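PDB 4PYS: beta-N-acetylhexosaminidase from Bacteroides fragilis, which probably hydrolyses the glycosidic bonds of terminal beta-linked N-acetylhexosamine residues in glycans. Local coordinates for residues S479-L482 and W483-Q487; F200-Q203 and E204-K207; K60-V63 and N64-I67; C383-N386 and Y387-L391; S324-M327 and A328-L331. All blocks are in the same frame, centred on the assembly; numbering follows the deposited sequence.

Contact 1 (S479-L482 and W483-Q487)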
loop_
_atom_site.group_PDB
_atom_site.type_symbol
_atom_site.label_atom_id
_atom_site.label_comp_id
_atom_site.label_asym_id
_atom_site.label_seq_id
_atom_site.Cartn_x
_atom_site.Cartn_y
_atom_site.Cartn_z
ATOM N N SER A 479 5.377 3.386 -24.072
ATOM C CA SER A 479 5.748 2.142 -24.739
ATOM C C SER A 479 5.186 0.911 -24.038
ATOM O O SER A 479 4.985 -0.131 -24.672
ATOM C CB SER A 479 7.270 2.015 -24.815
ATOM O OG SER A 479 7.781 3.031 -25.653
ATOM N N LYS A 480 4.950 1.031 -22.738
ATOM C CA LYS A 480 4.457 -0.092 -21.957
ATOM C C LYS A 480 2.940 -0.023 -21.771
ATOM O O LYS A 480 2.333 -0.977 -21.275
ATOM C CB LYS A 480 5.155 -0.115 -20.591
ATOM C CG LYS A 480 5.375 -1.503 -20.019
ATOM C CD LYS A 480 6.301 -2.305 -20.912
ATOM C CE LYS A 480 6.388 -3.732 -20.452
ATOM N NZ LYS A 480 7.205 -4.550 -21.383
ATOM N N GLN A 481 2.334 1.093 -22.171
ATOM C CA GLN A 481 0.924 1.347 -21.865
ATOM C C GLN A 481 -0.024 0.225 -22.281
ATOM O O GLN A 481 -0.853 -0.215 -21.472
ATOM C CB GLN A 481 0.459 2.678 -22.477
ATOM C CG GLN A 481 -1.040 2.951 -22.274
ATOM C CD GLN A 481 -1.469 4.298 -22.835
ATOM O OE1 GLN A 481 -0.633 5.122 -23.217
ATOM N NE2 GLN A 481 -2.771 4.528 -22.885
ATOM N N LEU A 482 0.057 -0.231 -23.531
ATOM C CA LEU A 482 -0.891 -1.247 -23.973
ATOM C C LEU A 482 -0.702 -2.556 -23.194
ATOM O O LEU A 482 -1.681 -3.241 -22.883
ATOM C CB LEU A 482 -0.813 -1.466 -25.484
ATOM C CG LEU A 482 -1.952 -2.232 -26.156
ATOM C CD1 LEU A 482 -3.328 -1.780 -25.666
ATOM C CD2 LEU A 482 -1.842 -2.053 -27.658
ATOM N N TRP A 483 0.540 -2.898 -22.856
ATOM C CA TRP A 483 0.768 -4.090 -22.029
ATOM C C TRP A 483 0.066 -3.962 -20.675
ATOM O O TRP A 483 -0.572 -4.905 -20.212
ATOM C CB TRP A 483 2.264 -4.391 -21.815
ATOM C CG TRP A 483 2.451 -5.689 -21.017
ATOM C CD1 TRP A 483 2.420 -6.965 -21.509
ATOM C CD2 TRP A 483 2.643 -5.815 -19.594
ATOM N NE1 TRP A 483 2.591 -7.875 -20.484
ATOM C CE2 TRP A 483 2.733 -7.194 -19.302
ATOM C CE3 TRP A 483 2.763 -4.893 -18.548
ATOM C CZ2 TRP A 483 2.934 -7.673 -18.000
ATOM C CZ3 TRP A 483 2.953 -5.374 -17.247
ATOM C CH2 TRP A 483 3.036 -6.748 -16.993
ATOM N N PHE A 484 0.165 -2.791 -20.049
ATOM C CA PHE A 484 -0.507 -2.589 -18.776
ATOM C C PHE A 484 -2.010 -2.665 -18.959
ATOM O O PHE A 484 -2.722 -3.202 -18.111
ATOM C CB PHE A 484 -0.138 -1.241 -18.163
ATOM C CG PHE A 484 1.217 -1.223 -17.493
ATOM C CD1 PHE A 484 1.495 -2.089 -16.445
ATOM C CD2 PHE A 484 2.196 -0.326 -17.895
ATOM C CE1 PHE A 484 2.740 -2.075 -15.807
ATOM C CE2 PHE A 484 3.443 -0.302 -17.262
ATOM C CZ PHE A 484 3.715 -1.178 -16.228
ATOM N N GLU A 485 -2.505 -2.128 -20.064
ATOM C CA GLU A 485 -3.940 -2.193 -20.316
ATOM C C GLU A 485 -4.407 -3.628 -20.485
ATOM O O GLU A 485 -5.500 -3.985 -20.045
ATOM C CB GLU A 485 -4.349 -1.309 -21.513
ATOM C CG GLU A 485 -4.140 0.167 -21.178
ATOM C CD GLU A 485 -4.875 1.130 -22.098
ATOM O OE1 GLU A 485 -5.685 0.678 -22.946
ATOM O OE2 GLU A 485 -4.637 2.355 -21.937
ATOM N N GLN A 486 -3.566 -4.461 -21.094
ATOM C CA GLN A 486 -3.916 -5.866 -21.284
ATOM C C GLN A 486 -3.938 -6.627 -19.960
ATOM O O GLN A 486 -4.509 -7.720 -19.896
ATOM C CB GLN A 486 -2.948 -6.534 -22.254
ATOM C CG GLN A 486 -3.141 -6.072 -23.702
ATOM C CD GLN A 486 -2.123 -6.675 -24.651
ATOM O OE1 GLN A 486 -1.005 -7.014 -24.256
ATOM N NE2 GLN A 486 -2.505 -6.810 -25.907
ATOM N N GLN A 487 -3.312 -6.068 -18.925
ATOM C CA GLN A 487 -3.364 -6.682 -17.597
ATOM C C GLN A 487 -4.582 -6.191 -16.824
ATOM O O GLN A 487 -4.819 -6.634 -15.697
ATOM C CB GLN A 487 -2.095 -6.407 -16.786
ATOM C CG GLN A 487 -0.800 -6.613 -17.562
ATOM C CD GLN A 487 -0.758 -7.936 -18.292
ATOM O OE1 GLN A 487 -0.946 -9.003 -17.692
ATOM N NE2 GLN A 487 -0.524 -7.879 -19.604
HETATM O O HOH W 1 2.799 -2.049 -24.516
#
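The last turns of the long helix 470-486 show how i to i+4 spacing pairs unlike side chains on different faces of one helix, here K480 with F484 and Q481 with E485. On the outer face, Q481 reaches forward with its chain fully extended, CG standing anti to the backbone N (chi1 176°), and runs alongside E485, which points the same way. Q481 NE2 donates to E485 OE2 at 3.0 Å in a bond that is almost perfectly straight (177°). The acceptor lies in the amide plane, but the amide meets the carboxylate from above its plane, the two flat groups being turned 52° from each other. The backbone bond from E485 N to Q481 O, 2.9 Å long, joins the same two residues, the ordinary i to i+4 bond of an alpha-helix. On the buried face the K480 chain crosses the F484 side chain at about a right angle, and K480 CG rests 3.6 Å from F484 CE2. The ammonium travels further: K480 NZ is held by the carbonyl oxygens of I10 and Q108, tying this helix to the N-terminal region and to helix 96-109. Its cation-pi approach to the five-membered ring of W483 is long and at most weakly attractive. At the helix end, Q487 NE2 lies over one face of the W483 ring and donates to W483 O at 3.0 Å. One turn earlier a water donates to S479 O and accepts from W483 N. F491 touches Q481, F484 and E485, and M158 of helix 146-158 touches both W483 and F484.

Contact 2 (F200-Q203 and E204-K207); sequences FYSQ and EEVK
S202 and E205 grip each other twice, and around this pair the contact is tight. S202 OG takes the N-H of E205 at 3.1 Å and 168°. In return E205 OE1 takes the N-H of S202 at 2.8 Å, through the anti lone pair that faces away from the other carboxylate oxygen. The exchange rests on S202 OG sitting between its own backbone N and carbonyl carbon (chi1 66°) and on the E205 chain, extended beyond CG, reaching back toward the residue before the helix. This reciprocal pattern is a capping box, with S202 as the N-cap of helix 203-214 in the catalytic domain. Close by, V206 CG2 packs 3.4 Å from S202 O and 4.2 Å from Y201 CB on the buried side, where the Y201 ring meets W166 and Y143 and its hydroxyl bonds to Q144 O. Q203 is anchored too, its NE2 on E276 and its backbone N on E177. The other side is looser. E204 and K207 are exposed; of the E204 side chain, CB comes nearest, 3.8 Å from S202 OG, and its carboxylate leads away, as does the long chain of K207.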
loop_
_atom_site.group_PDB
_atom_site.type_symbol
_atom_site.label_atom_id
_atom_site.label_comp_id
_atom_site.label_asym_id
_atom_site.label_seq_id
_atom_site.Cartn_x
_atom_site.Cartn_y
_atom_site.Cartn_z
ATOM N N PHE A 200 -19.072 -5.089 3.619
ATOM C CA PHE A 200 -17.882 -5.263 4.450
ATOM C C PHE A 200 -17.115 -6.509 4.060
ATOM O O PHE A 200 -17.595 -7.328 3.268
ATOM C CB PHE A 200 -18.264 -5.331 5.931
ATOM C CG PHE A 200 -19.139 -6.504 6.280
ATOM C CD1 PHE A 200 -20.510 -6.436 6.094
ATOM C CD2 PHE A 200 -18.586 -7.677 6.789
ATOM C CE1 PHE A 200 -21.334 -7.517 6.417
ATOM C CE2 PHE A 200 -19.401 -8.763 7.115
ATOM C CZ PHE A 200 -20.776 -8.680 6.925
ATOM N N TYR A 201 -15.924 -6.648 4.630
ATOM C CA TYR A 201 -15.077 -7.807 4.402
ATOM C C TYR A 201 -15.174 -8.727 5.617
ATOM O O TYR A 201 -14.830 -8.338 6.737
ATOM C CB TYR A 201 -13.651 -7.342 4.139
ATOM C CG TYR A 201 -13.655 -6.299 3.044
ATOM C CD1 TYR A 201 -13.858 -6.667 1.716
ATOM C CD2 TYR A 201 -13.541 -4.944 3.342
ATOM C CE1 TYR A 201 -13.899 -5.709 0.702
ATOM C CE2 TYR A 201 -13.589 -3.974 2.337
ATOM C CZ TYR A 201 -13.771 -4.366 1.018
ATOM O OH TYR A 201 -13.833 -3.420 0.004
ATOM N N SER A 202 -15.692 -9.931 5.399
ATOM C CA SER A 202 -15.835 -10.902 6.481
ATOM C C SER A 202 -14.454 -11.437 6.820
ATOM O O SER A 202 -13.507 -11.241 6.057
ATOM C CB SER A 202 -16.719 -12.061 6.041
ATOM O OG SER A 202 -16.080 -12.783 5.007
ATOM N N GLN A 203 -14.324 -12.119 7.954
ATOM C CA GLN A 203 -13.016 -12.644 8.321
ATOM C C GLN A 203 -12.541 -13.685 7.303
ATOM O O GLN A 203 -11.344 -13.783 7.029
ATOM C CB GLN A 203 -13.032 -13.170 9.766
ATOM C CG GLN A 203 -13.415 -12.053 10.735
ATOM C CD GLN A 203 -12.930 -12.269 12.159
ATOM O OE1 GLN A 203 -12.618 -13.392 12.567
ATOM N NE2 GLN A 203 -12.869 -11.182 12.929
ATOM N N GLU A 204 -13.488 -14.425 6.723
ATOM C CA GLU A 204 -13.183 -15.401 5.671
ATOM C C GLU A 204 -12.616 -14.733 4.421
ATOM O O GLU A 204 -11.625 -15.193 3.854
ATOM C CB GLU A 204 -14.436 -16.196 5.301
ATOM C CG GLU A 204 -14.530 -17.537 6.000
ATOM C CD GLU A 204 -13.293 -18.379 5.777
ATOM O OE1 GLU A 204 -12.958 -18.651 4.604
ATOM O OE2 GLU A 204 -12.648 -18.757 6.777
ATOM N N GLU A 205 -13.260 -13.657 3.985
ATOM C CA GLU A 205 -12.758 -12.876 2.849
ATOM C C GLU A 205 -11.367 -12.286 3.112
ATOM O O GLU A 205 -10.513 -12.254 2.220
ATOM C CB GLU A 205 -13.752 -11.766 2.484
ATOM C CG GLU A 205 -15.039 -12.282 1.835
ATOM C CD GLU A 205 -16.139 -11.228 1.746
ATOM O OE1 GLU A 205 -16.267 -10.405 2.679
ATOM O OE2 GLU A 205 -16.890 -11.233 0.746
ATOM N N VAL A 206 -11.136 -11.813 4.332
ATOM C CA VAL A 206 -9.823 -11.295 4.697
ATOM C C VAL A 206 -8.775 -12.393 4.595
ATOM O O VAL A 206 -7.685 -12.160 4.088
ATOM C CB VAL A 206 -9.826 -10.691 6.114
ATOM C CG1 VAL A 206 -8.391 -10.426 6.596
ATOM C CG2 VAL A 206 -10.634 -9.406 6.124
ATOM N N LYS A 207 -9.119 -13.594 5.058
ATOM C CA LYS A 207 -8.203 -14.727 4.958
ATOM C C LYS A 207 -7.843 -15.004 3.497
ATOM O O LYS A 207 -6.681 -15.259 3.181
ATOM C CB LYS A 207 -8.803 -15.979 5.592
ATOM C CG LYS A 207 -7.804 -17.119 5.707
ATOM C CD LYS A 207 -8.460 -18.358 6.291
ATOM C CE LYS A 207 -7.461 -19.491 6.400
ATOM N NZ LYS A 207 -8.072 -20.801 6.024
#

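Contact 3 (K60-V63 and N64-I67); sequences KEEV and NSHI
With chi1 at 76°, S65 holds its OG between the backbone N and the carbonyl carbon, and from there the hydroxyl swings back over the turn to E62 O. N64 makes the other choice: chi1 of -63° leaves CG beside the backbone N, and the N64 side chain crosses that of V63 at a slant. The hydroxyl of S65 donates to E62 O over 2.7 Å, in the carbonyl plane and on a lone pair. The backbone N of S65 meets the same oxygen at 2.9 Å, but from above that plane, so one carbonyl accepts from two parts of a single residue. One step earlier, N64 N donates to E61 O at 3.2 Å, again from above the carbonyl plane. The two i to i+3 backbone bonds make this a short 3-10 turn in the loop between strands 56-58 and 67-71. The remaining side-chain contacts are light: N64 OD1 lies 3.7 Å from V63 CG1, and N64 ND2 3.8 Å from E61 CB. The extended E62 chain carries its carboxylate to K70, in a salt bridge, and to S68. Most of the turn is exposed, S65 being the buried exception. The E62 carbonyl gives this buried hydroxyl an acceptor within the turn, and gripping OG and N together probably limits rotation of the S65 side chain just before the chain enters strand 67-71.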
loop_
_atom_site.group_PDB
_atom_site.type_symbol
_atom_site.label_atom_id
_atom_site.label_comp_id
_atom_site.label_asym_id
_atom_site.label_seq_id
_atom_site.Cartn_x
_atom_site.Cartn_y
_atom_site.Cartn_z
ATOM N N LYS A 60 14.733 -33.257 -11.241
ATOM C CA LYS A 60 15.634 -33.488 -10.122
ATOM C C LYS A 60 17.027 -32.948 -10.446
ATOM O O LYS A 60 17.731 -32.458 -9.561
ATOM C CB LYS A 60 15.711 -34.976 -9.779
ATOM C CG LYS A 60 15.852 -35.240 -8.287
ATOM C CD LYS A 60 16.493 -36.590 -8.009
ATOM N N GLU A 61 17.417 -33.041 -11.715
ATOM C CA GLU A 61 18.731 -32.572 -12.157
ATOM C C GLU A 61 18.641 -31.209 -12.831
ATOM O O GLU A 61 17.972 -31.062 -13.856
ATOM C CB GLU A 61 19.366 -33.586 -13.111
ATOM C CG GLU A 61 19.809 -34.872 -12.435
ATOM C CD GLU A 61 20.917 -34.637 -11.425
ATOM O OE1 GLU A 61 20.697 -34.899 -10.224
ATOM O OE2 GLU A 61 22.009 -34.186 -11.832
ATOM N N GLU A 62 19.315 -30.215 -12.259
ATOM C CA GLU A 62 19.242 -28.850 -12.778
ATOM C C GLU A 62 19.673 -28.746 -14.241
ATOM O O GLU A 62 19.102 -27.966 -15.010
ATOM C CB GLU A 62 20.076 -27.885 -11.922
ATOM C CG GLU A 62 20.057 -26.454 -12.442
ATOM C CD GLU A 62 20.841 -25.489 -11.576
ATOM O OE1 GLU A 62 21.482 -25.946 -10.605
ATOM O OE2 GLU A 62 20.815 -24.275 -11.874
ATOM N N VAL A 63 20.675 -29.537 -14.619
ATOM C CA VAL A 63 21.264 -29.433 -15.949
ATOM C C VAL A 63 20.221 -29.681 -17.049
ATOM O O VAL A 63 20.312 -29.119 -18.143
ATOM C CB VAL A 63 22.494 -30.367 -16.101
ATOM C CG1 VAL A 63 22.065 -31.817 -16.162
ATOM C CG2 VAL A 63 23.291 -29.996 -17.338
ATOM N N ASN A 64 19.211 -30.492 -16.737
ATOM C CA ASN A 64 18.158 -30.817 -17.696
ATOM C C ASN A 64 16.995 -29.834 -17.719
ATOM O O ASN A 64 16.069 -29.983 -18.519
ATOM C CB ASN A 64 17.618 -32.218 -17.428
ATOM C CG ASN A 64 18.669 -33.285 -17.606
ATOM O OD1 ASN A 64 19.534 -33.177 -18.477
ATOM N ND2 ASN A 64 18.604 -34.325 -16.780
ATOM N N SER A 65 17.035 -28.842 -16.839
ATOM C CA SER A 65 15.950 -27.868 -16.747
ATOM C C SER A 65 16.134 -26.699 -17.724
ATOM O O SER A 65 17.253 -26.407 -18.154
ATOM C CB SER A 65 15.812 -27.352 -15.311
ATOM O OG SER A 65 16.833 -26.417 -14.988
ATOM N N HIS A 66 15.020 -26.071 -18.093
ATOM C CA HIS A 66 14.991 -24.858 -18.910
ATOM C C HIS A 66 15.064 -23.630 -18.012
ATOM O O HIS A 66 15.569 -22.577 -18.410
ATOM C CB HIS A 66 13.668 -24.755 -19.687
ATOM C CG HIS A 66 13.453 -25.838 -20.697
ATOM N ND1 HIS A 66 12.388 -26.712 -20.633
ATOM C CD2 HIS A 66 14.146 -26.171 -21.814
ATOM C CE1 HIS A 66 12.443 -27.547 -21.655
ATOM N NE2 HIS A 66 13.501 -27.240 -22.387
ATOM N N ILE A 67 14.501 -23.753 -16.816
ATOM C CA ILE A 67 14.506 -22.660 -15.849
ATOM C C ILE A 67 14.894 -23.202 -14.487
ATOM O O ILE A 67 14.320 -24.187 -14.033
ATOM C CB ILE A 67 13.117 -22.003 -15.715
ATOM C CG1 ILE A 67 12.603 -21.539 -17.079
ATOM C CG2 ILE A 67 13.183 -20.841 -14.734
ATOM C CD1 ILE A 67 11.198 -20.909 -17.023
#

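Contact 4 (C383-N386 and Y387-L391). With FMT (formic acid), chain J; FMT (formic acid), chain H.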
loop_
_atom_site.group_PDB
_atom_site.type_symbol
_atom_site.label_atom_id
_atom_site.label_comp_id
_atom_site.label_asym_id
_atom_site.label_seq_id
_atom_site.Cartn_x
_atom_site.Cartn_y
_atom_site.Cartn_z
ATOM N N CYS A 383 7.238 8.204 3.750
ATOM C CA CYS A 383 6.998 9.447 3.018
ATOM C C CYS A 383 5.804 9.290 2.099
ATOM O O CYS A 383 5.898 8.637 1.057
ATOM C CB CYS A 383 8.240 9.849 2.199
ATOM S SG CYS A 383 9.727 10.068 3.183
ATOM N N GLY A 384 4.676 9.895 2.479
ATOM C CA GLY A 384 3.452 9.764 1.705
ATOM C C GLY A 384 2.736 11.089 1.540
ATOM O O GLY A 384 1.542 11.200 1.818
ATOM N N THR A 385 3.465 12.091 1.064
ATOM C CA THR A 385 2.934 13.453 1.023
ATOM C C THR A 385 1.865 13.632 -0.044
ATOM O O THR A 385 1.958 13.058 -1.142
ATOM C CB THR A 385 4.063 14.485 0.832
ATOM O OG1 THR A 385 4.863 14.117 -0.295
ATOM C CG2 THR A 385 4.949 14.513 2.057
ATOM N N ASN A 386 0.842 14.421 0.283
ATOM C CA ASN A 386 -0.256 14.644 -0.645
ATOM C C ASN A 386 0.215 15.174 -1.992
ATOM O O ASN A 386 -0.145 14.617 -3.035
ATOM C CB ASN A 386 -1.394 15.494 -0.029
ATOM C CG ASN A 386 -0.902 16.688 0.792
ATOM O OD1 ASN A 386 0.233 17.152 0.669
ATOM N ND2 ASN A 386 -1.797 17.210 1.634
ATOM N N TYR A 387 1.025 16.229 -1.976
ATOM C CA TYR A 387 1.887 16.519 -3.128
ATOM C C TYR A 387 3.092 15.584 -2.991
ATOM O O TYR A 387 3.851 15.740 -2.031
ATOM C CB TYR A 387 2.439 17.946 -3.034
ATOM C CG TYR A 387 1.467 19.076 -3.305
ATOM C CD1 TYR A 387 0.125 18.836 -3.582
ATOM C CD2 TYR A 387 1.913 20.392 -3.301
ATOM C CE1 TYR A 387 -0.755 19.895 -3.833
ATOM C CE2 TYR A 387 1.053 21.443 -3.549
ATOM C CZ TYR A 387 -0.275 21.192 -3.814
ATOM O OH TYR A 387 -1.117 22.256 -4.059
ATOM N N TYR A 388 3.303 14.619 -3.894
ATOM C CA TYR A 388 2.422 14.286 -5.013
ATOM C C TYR A 388 2.211 12.778 -5.062
ATOM O O TYR A 388 2.445 12.124 -6.094
ATOM C CB TYR A 388 3.065 14.734 -6.330
ATOM C CG TYR A 388 3.175 16.236 -6.446
ATOM C CD1 TYR A 388 2.034 17.024 -6.549
ATOM C CD2 TYR A 388 4.415 16.872 -6.482
ATOM C CE1 TYR A 388 2.117 18.398 -6.656
ATOM C CE2 TYR A 388 4.503 18.251 -6.598
ATOM C CZ TYR A 388 3.350 19.008 -6.689
ATOM O OH TYR A 388 3.422 20.386 -6.802
ATOM N N THR A 389 1.772 12.218 -3.937
ATOM C CA THR A 389 1.490 10.793 -3.876
ATOM C C THR A 389 0.008 10.496 -3.718
ATOM O O THR A 389 -0.377 9.323 -3.719
ATOM C CB THR A 389 2.257 10.076 -2.726
ATOM O OG1 THR A 389 1.632 10.351 -1.456
ATOM C CG2 THR A 389 3.730 10.504 -2.697
ATOM N N TYR A 390 -0.823 11.535 -3.565
ATOM C CA TYR A 390 -2.271 11.333 -3.455
ATOM C C TYR A 390 -2.924 11.276 -4.830
ATOM O O TYR A 390 -3.282 12.305 -5.412
ATOM C CB TYR A 390 -2.932 12.421 -2.605
ATOM C CG TYR A 390 -2.820 12.159 -1.115
ATOM C CD1 TYR A 390 -1.838 11.310 -0.602
ATOM C CD2 TYR A 390 -3.710 12.751 -0.224
ATOM C CE1 TYR A 390 -1.746 11.067 0.784
ATOM C CE2 TYR A 390 -3.625 12.515 1.141
ATOM C CZ TYR A 390 -2.648 11.680 1.638
ATOM O OH TYR A 390 -2.602 11.453 3.010
ATOM N N LEU A 391 -3.078 10.062 -5.341
ATOM C CA LEU A 391 -3.585 9.851 -6.697
ATOM C C LEU A 391 -5.058 10.196 -6.840
ATOM O O LEU A 391 -5.578 10.272 -7.959
ATOM C CB LEU A 391 -3.318 8.397 -7.115
ATOM C CG LEU A 391 -1.830 8.052 -7.105
ATOM C CD1 LEU A 391 -1.632 6.536 -7.105
ATOM C CD2 LEU A 391 -1.144 8.687 -8.303
HETATM C C FMT J . 0.967 21.803 -7.853
HETATM O O1 FMT J . 1.283 22.143 -6.716
HETATM O O2 FMT J . -0.173 21.913 -8.310
HETATM C C FMT H . -5.277 16.107 1.185
HETATM O O1 FMT H . -4.463 16.992 1.433
HETATM O O2 FMT H . -6.351 16.309 0.608
HETATM O O HOH W 2 0.111 9.382 3.016
#
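Hydrogen bonds, backbone and side-chain, tie T385 and N386 to the turn that follows them. T385 O receives both donors of T389: the backbone N at 2.9 Å, nearly along the C=O axis, and OG1 at 2.7 Å from above the carbonyl plane. T385 in turn sends its own OG1 forward to Y387 O, 2.6 Å away. N386 OD1 accepts from Y387 N at 2.9 Å, a bond allowed by a chi1 of 43° that keeps the amide close to its own backbone; R364 N also reaches this oxygen. The amide's ND2 donates to one formic acid and to N362.

Aromatic contacts come second. N386 CA lies over the face of the Y390 ring, 3.8 Å from its centroid, in a CH-pi contact, with N386 CB beside it at 3.6 Å from Y390 CD2. Y387 CB sits over the centre of the Y388 ring across a cis peptide bond, and Y388 OH donates to a second formic acid at 2.8 Å.

A water donates to G384 O and makes a weak bond with Y390 OH, which also binds glycerol. This tight turn at 386-389 directly follows strand 381-383 of the parallel catalytic barrel, at the strand's C-terminal end. Active sites of TIM barrels lie at that end, and the glycerol on Y390 OH, probably from the crystallisation liquor, is consistent with a pocket here.

Contact 5 (S324-M327 and A328-L331); sequences SARM and ADYL
R326 and D329 run side by side on one face of helix 316-333, and the arginine is the one to follow outward. From CB the chain leaves with CG beside the backbone N (chi1 -62°), then bends at chi2 and again at chi3, which turns a chain that starts away from the next helical turn back toward it. The path runs on past CD and NE before CZ comes within 4.2 Å of D329 OD2, and NH1 closes to 3.4 Å from the same oxygen, a long salt bridge. The guanidinium and carboxylate planes are only 19° apart, although OD2 approaches the guanidinium obliquely. NH2, the other branch, lies near Y350 OH. D329 OD2 also sits 3.4 Å from A325 O, another acceptor, a proximity that the nearby positive charge would probably ease.

Beneath the pair the helix is regular: D329 N bonds to A325 O at 2.8 Å, and Y330 N to R326 O at 3.0 Å. Around the inner side, A328 CB rests 3.4 Å from S324 O, and A338 and F340 of strand 337-341 touch A328. Selenomethionine M327, Y330 and L331 pack on helix 264-280, where Y330 OH bonds to D275. Helix 316-333 thus packs on both strand 337-341 and helix 264-280, with the R326-D329 pair on its partly exposed side.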
loop_
_atom_site.group_PDB
_atom_site.type_symbol
_atom_site.label_atom_id
_atom_site.label_comp_id
_atom_site.label_asym_id
_atom_site.label_seq_id
_atom_site.Cartn_x
_atom_site.Cartn_y
_atom_site.Cartn_z
ATOM N N SER A 324 -3.003 7.355 21.933
ATOM C CA SER A 324 -2.212 6.722 20.890
ATOM C C SER A 324 -1.098 5.895 21.513
ATOM O O SER A 324 -0.774 4.809 21.042
ATOM C CB SER A 324 -1.620 7.778 19.955
ATOM O OG SER A 324 -2.642 8.456 19.256
ATOM N N ALA A 325 -0.522 6.413 22.588
ATOM C CA ALA A 325 0.538 5.707 23.295
ATOM C C ALA A 325 0.045 4.383 23.886
ATOM O O ALA A 325 0.734 3.367 23.798
ATOM C CB ALA A 325 1.118 6.592 24.388
ATOM N N ARG A 326 -1.142 4.397 24.488
ATOM C CA ARG A 326 -1.704 3.184 25.080
ATOM C C ARG A 326 -1.947 2.103 24.026
ATOM O O ARG A 326 -1.685 0.922 24.264
ATOM C CB ARG A 326 -3.011 3.483 25.822
ATOM C CG ARG A 326 -2.890 4.435 27.007
ATOM C CD ARG A 326 -1.823 3.998 28.007
ATOM N NE ARG A 326 -0.708 4.942 28.010
ATOM C CZ ARG A 326 0.574 4.592 27.976
ATOM N NH1 ARG A 326 0.915 3.310 27.956
ATOM N NH2 ARG A 326 1.519 5.522 27.971
HETATM N N MSE A 327 -2.442 2.508 22.856
HETATM C CA MSE A 327 -2.734 1.545 21.802
HETATM C C MSE A 327 -1.452 1.021 21.170
HETATM O O MSE A 327 -1.352 -0.153 20.837
HETATM C CB MSE A 327 -3.617 2.166 20.716
HETATM C CG MSE A 327 -4.912 2.764 21.233
HETATM SE SE MSE A 327 -6.062 1.559 22.230
HETATM C CE MSE A 327 -5.903 -0.071 21.278
ATOM N N ALA A 328 -0.479 1.903 20.982
ATOM C CA ALA A 328 0.806 1.489 20.444
ATOM C C ALA A 328 1.503 0.550 21.429
ATOM O O ALA A 328 2.130 -0.429 21.026
ATOM C CB ALA A 328 1.668 2.697 20.147
ATOM N N ASP A 329 1.390 0.841 22.723
ATOM C CA ASP A 329 1.991 -0.039 23.720
ATOM C C ASP A 329 1.344 -1.415 23.678
ATOM O O ASP A 329 2.017 -2.433 23.852
ATOM C CB ASP A 329 1.899 0.553 25.125
ATOM C CG ASP A 329 3.220 1.129 25.594
ATOM O OD1 ASP A 329 4.166 0.342 25.820
ATOM O OD2 ASP A 329 3.309 2.366 25.736
ATOM N N TYR A 330 0.037 -1.443 23.438
ATOM C CA TYR A 330 -0.673 -2.705 23.309
ATOM C C TYR A 330 -0.142 -3.496 22.116
ATOM O O TYR A 330 0.108 -4.703 22.217
ATOM C CB TYR A 330 -2.171 -2.470 23.139
ATOM C CG TYR A 330 -2.952 -3.740 23.288
ATOM C CD1 TYR A 330 -3.017 -4.379 24.517
ATOM C CD2 TYR A 330 -3.603 -4.323 22.203
ATOM C CE1 TYR A 330 -3.712 -5.548 24.678
ATOM C CE2 TYR A 330 -4.313 -5.508 22.358
ATOM C CZ TYR A 330 -4.356 -6.112 23.602
ATOM O OH TYR A 330 -5.052 -7.286 23.798
ATOM N N LEU A 331 0.018 -2.810 20.989
ATOM C CA LEU A 331 0.566 -3.439 19.797
ATOM C C LEU A 331 1.989 -3.917 20.073
ATOM O O LEU A 331 2.390 -4.988 19.615
ATOM C CB LEU A 331 0.531 -2.478 18.611
ATOM C CG LEU A 331 -0.847 -2.295 17.982
ATOM C CD1 LEU A 331 -0.771 -1.299 16.846
ATOM C CD2 LEU A 331 -1.373 -3.637 17.491
#

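Contacts 4 and 5 are largely buried, contacts 1 and 2 partly so, and contact 3 lies at the surface, its centre about 37 Å from that of the chain. Contacts 2, 4 and 5 belong to the catalytic barrel: 4 follows a barrel strand, whereas 2 lies at the start of a helix and 5 within one. Contact 3 sits in the other domain, and contact 1 lies on a late helix. No two contacts share a helix or touch. Their chemistry follows their place: charged or amide pairs along helix faces in contacts 1 and 5, a cap at a helix start in 2, and hydroxyl-to-carbonyl bonds bracing turns in 3 and 4, with aromatic packing added in 4.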